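Local coordinates for CBS domain protein (Sulfolobus tokodaii, PDB 2EF7) that is of unknown function but carries a pair of CBS domains, modules that in related proteins often bind adenosine nucleotides and regulate a partner, at residues S76-R81 / R99-V104. Numbering follows the deposited sequence.
Sequences SLITIR and RHLPVV
I80 lays its CG2 methyl beside the CG2 of V103, 3.9 Å away, the two side chains running next to each other and pointing the same way. A chi1 of -171° carries CG1 of I80 to the side opposite its amide nitrogen, and the longer branch leads away from strand 100-104 while the shorter CG2 is left to meet V103. The CB of I80 also lies 4.2 Å from CD1 of L101. The other methyl of that leucine, CD2, reaches CG2 of I78 at 3.8 Å, the two chains crossing at a slant. L101 thus spreads its fork between two isoleucines of 76-81, and L92 of helix 86-96 touches both I78 and L101.

Strands 80-81 and 100-104 are the parallel pair of a beta-alpha-beta unit whose connection is helix 86-96, within the second CBS domain; strand 110-115 runs antiparallel on the far side of 100-104. Two backbone hydrogen bonds join the pair. The N of I80 donates to O of P102 at 3.2 Å. The O of I80 accepts from N of V104 at 3.0 Å, and V103 CA adds a CH...O contact to the same oxygen.

Just ahead of strand 80-81, O of I78 faces CD of P102 at 3.4 Å, a contact with the proline ring, which has no N-H to offer. On the opposite face of the sheet from I80 and V103, V104 turns CG2 toward OG1 of T79, 3.9 Å away, the side chains meeting at about a right angle. P46, from strand 45-51 of the other CBS domain, packs on both P102 and V104.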
ATOM      1  N   SER A  76     -21.391  -9.476 -15.102  1.00 31.27           N
ATOM      2  CA  SER A  76     -20.501  -8.459 -15.660  1.00 31.94           C
ATOM      3  C   SER A  76     -19.809  -8.929 -16.926  1.00 30.86           C
ATOM      4  O   SER A  76     -19.235 -10.020 -16.971  1.00 25.13           O
ATOM      5  CB  SER A  76     -19.434  -8.049 -14.650  1.00 36.64           C
ATOM      6  OG  SER A  76     -18.524  -7.148 -15.257  1.00 34.88           O
ATOM      7  N   LEU A  77     -19.857  -8.085 -17.950  1.00 32.56           N
ATOM      8  CA  LEU A  77     -19.238  -8.400 -19.224  1.00 34.10           C
ATOM      9  C   LEU A  77     -18.070  -7.460 -19.493  1.00 30.88           C
ATOM     10  O   LEU A  77     -17.440  -7.540 -20.544  1.00 34.97           O
ATOM     11  CB  LEU A  77     -20.274  -8.297 -20.354  1.00 33.30           C
ATOM     12  CG  LEU A  77     -21.419  -9.320 -20.345  1.00 34.05           C
ATOM     13  CD1 LEU A  77     -22.481  -8.938 -21.372  1.00 33.07           C
ATOM     14  CD2 LEU A  77     -20.865 -10.700 -20.653  1.00 27.43           C
ATOM     15  N   ILE A  78     -17.772  -6.581 -18.538  1.00 32.42           N
ATOM     16  CA  ILE A  78     -16.667  -5.635 -18.698  1.00 28.32           C
ATOM     17  C   ILE A  78     -15.342  -6.407 -18.683  1.00 28.57           C
ATOM     18  O   ILE A  78     -15.042  -7.117 -17.723  1.00 33.19           O
ATOM     19  CB  ILE A  78     -16.627  -4.575 -17.556  1.00 31.82           C
ATOM     20  CG1 ILE A  78     -18.038  -4.116 -17.184  1.00 37.08           C
ATOM     21  CG2 ILE A  78     -15.811  -3.364 -17.997  1.00 31.40           C
ATOM     22  CD1 ILE A  78     -18.838  -3.553 -18.332  1.00 37.39           C
ATOM     23  N   THR A  79     -14.555  -6.269 -19.744  1.00 18.13           N
ATOM     24  CA  THR A  79     -13.270  -6.947 -19.836  1.00 18.60           C
ATOM     25  C   THR A  79     -12.264  -6.049 -20.543  1.00 20.47           C
ATOM     26  O   THR A  79     -12.640  -5.048 -21.159  1.00 24.68           O
ATOM     27  CB  THR A  79     -13.352  -8.239 -20.672  1.00 26.10           C
ATOM     28  OG1 THR A  79     -13.627  -7.893 -22.033  1.00 28.83           O
ATOM     29  CG2 THR A  79     -14.451  -9.164 -20.157  1.00 32.19           C
ATOM     30  N   ILE A  80     -10.990  -6.427 -20.466  1.00 20.32           N
ATOM     31  CA  ILE A  80      -9.918  -5.698 -21.128  1.00 22.89           C
ATOM     32  C   ILE A  80      -8.992  -6.721 -21.801  1.00 29.61           C
ATOM     33  O   ILE A  80      -8.713  -7.780 -21.236  1.00 26.24           O
ATOM     34  CB  ILE A  80      -9.104  -4.851 -20.122  1.00 26.44           C
ATOM     35  CG1 ILE A  80      -8.135  -3.935 -20.876  1.00 23.45           C
ATOM     36  CG2 ILE A  80      -8.370  -5.751 -19.136  1.00 16.71           C
ATOM     37  CD1 ILE A  80      -8.823  -2.723 -21.504  1.00 29.92           C
ATOM     38  N   ARG A  81      -8.532  -6.420 -23.014  1.00 26.96           N
ATOM     39  CA  ARG A  81      -7.629  -7.332 -23.718  1.00 28.05           C
ATOM     40  C   ARG A  81      -6.242  -7.315 -23.084  1.00 28.35           C
ATOM     41  O   ARG A  81      -5.796  -6.287 -22.579  1.00 24.53           O
ATOM     42  CB  ARG A  81      -7.520  -6.951 -25.197  1.00 32.03           C
ATOM     43  CG  ARG A  81      -8.817  -7.086 -25.964  1.00 42.20           C
ATOM     44  CD  ARG A  81      -8.575  -7.036 -27.460  1.00 56.84           C
ATOM     45  NE  ARG A  81      -9.774  -7.402 -28.211  1.00 66.08           N
ATOM     46  CZ  ARG A  81      -9.813  -7.558 -29.530  1.00 69.37           C
ATOM     47  NH1 ARG A  81      -8.715  -7.380 -30.256  1.00 67.03           N
ATOM     48  NH2 ARG A  81     -10.952  -7.891 -30.126  1.00 68.04           N
ATOM     49  N   ARG A  99     -12.448  -2.028  -9.212  1.00 30.48           N
ATOM     50  CA  ARG A  99     -11.049  -2.291  -8.885  1.00 35.02           C
ATOM     51  C   ARG A  99     -10.401  -3.479  -9.581  1.00 29.59           C
ATOM     52  O   ARG A  99      -9.182  -3.611  -9.559  1.00 32.19           O
ATOM     53  CB  ARG A  99     -10.912  -2.470  -7.368  1.00 32.17           C
ATOM     54  CG  ARG A  99     -11.387  -1.256  -6.586  1.00 41.44           C
ATOM     55  CD  ARG A  99     -11.498  -1.497  -5.087  1.00 47.00           C
ATOM     56  NE  ARG A  99     -12.126  -0.347  -4.436  1.00 62.02           N
ATOM     57  CZ  ARG A  99     -12.412  -0.266  -3.139  1.00 66.76           C
ATOM     58  NH1 ARG A  99     -12.127  -1.277  -2.330  1.00 69.88           N
ATOM     59  NH2 ARG A  99     -12.988   0.829  -2.654  1.00 67.61           N
ATOM     60  N   HIS A 100     -11.199  -4.347 -10.189  1.00 27.89           N
ATOM     61  CA  HIS A 100     -10.649  -5.517 -10.867  1.00 33.55           C
ATOM     62  C   HIS A 100     -11.304  -5.710 -12.227  1.00 36.36           C
ATOM     63  O   HIS A 100     -12.472  -5.357 -12.422  1.00 34.89           O
ATOM     64  CB  HIS A 100     -10.859  -6.788 -10.032  1.00 34.35           C
ATOM     65  CG  HIS A 100     -10.321  -6.697  -8.639  1.00 41.25           C
ATOM     66  ND1 HIS A 100     -11.025  -6.117  -7.606  1.00 42.05           N
ATOM     67  CD2 HIS A 100      -9.133  -7.081  -8.116  1.00 45.19           C
ATOM     68  CE1 HIS A 100     -10.293  -6.147  -6.507  1.00 41.13           C
ATOM     69  NE2 HIS A 100      -9.139  -6.726  -6.790  1.00 41.80           N
ATOM     70  N   LEU A 101     -10.549  -6.273 -13.163  1.00 31.90           N
ATOM     71  CA  LEU A 101     -11.057  -6.514 -14.506  1.00 34.01           C
ATOM     72  C   LEU A 101     -10.594  -7.837 -15.081  1.00 29.16           C
ATOM     73  O   LEU A 101      -9.407  -8.136 -15.073  1.00 28.86           O
ATOM     74  CB  LEU A 101     -10.597  -5.413 -15.465  1.00 35.22           C
ATOM     75  CG  LEU A 101     -11.367  -4.106 -15.568  1.00 41.58           C
ATOM     76  CD1 LEU A 101     -10.644  -3.181 -16.535  1.00 40.88           C
ATOM     77  CD2 LEU A 101     -12.775  -4.391 -16.047  1.00 44.89           C
ATOM     78  N   PRO A 102     -11.532  -8.660 -15.567  1.00 27.33           N
ATOM     79  CA  PRO A 102     -11.123  -9.937 -16.155  1.00 23.23           C
ATOM     80  C   PRO A 102     -10.333  -9.555 -17.412  1.00 26.51           C
ATOM     81  O   PRO A 102     -10.654  -8.555 -18.064  1.00 20.98           O
ATOM     82  CB  PRO A 102     -12.452 -10.587 -16.516  1.00 24.47           C
ATOM     83  CG  PRO A 102     -13.374 -10.055 -15.488  1.00 28.29           C
ATOM     84  CD  PRO A 102     -12.993  -8.605 -15.399  1.00 27.29           C
ATOM     85  N   VAL A 103      -9.307 -10.323 -17.752  1.00 21.55           N
ATOM     86  CA  VAL A 103      -8.524 -10.018 -18.946  1.00 20.98           C
ATOM     87  C   VAL A 103      -8.739 -11.156 -19.940  1.00 25.97           C
ATOM     88  O   VAL A 103      -8.690 -12.330 -19.565  1.00 25.94           O
ATOM     89  CB  VAL A 103      -7.008  -9.901 -18.625  1.00 21.57           C
ATOM     90  CG1 VAL A 103      -6.233  -9.497 -19.889  1.00 19.33           C
ATOM     91  CG2 VAL A 103      -6.777  -8.874 -17.515  1.00 29.20           C
ATOM     92  N   VAL A 104      -9.002 -10.813 -21.196  1.00 26.09           N
ATOM     93  CA  VAL A 104      -9.217 -11.826 -22.230  1.00 22.80           C
ATOM     94  C   VAL A 104      -8.224 -11.678 -23.377  1.00 28.94           C
ATOM     95  O   VAL A 104      -7.551 -10.652 -23.500  1.00 24.66           O
ATOM     96  CB  VAL A 104     -10.638 -11.731 -22.833  1.00 25.17           C
ATOM     97  CG1 VAL A 104     -11.688 -12.056 -21.769  1.00 16.66           C
ATOM     98  CG2 VAL A 104     -10.865 -10.343 -23.421  1.00 25.97           C
TER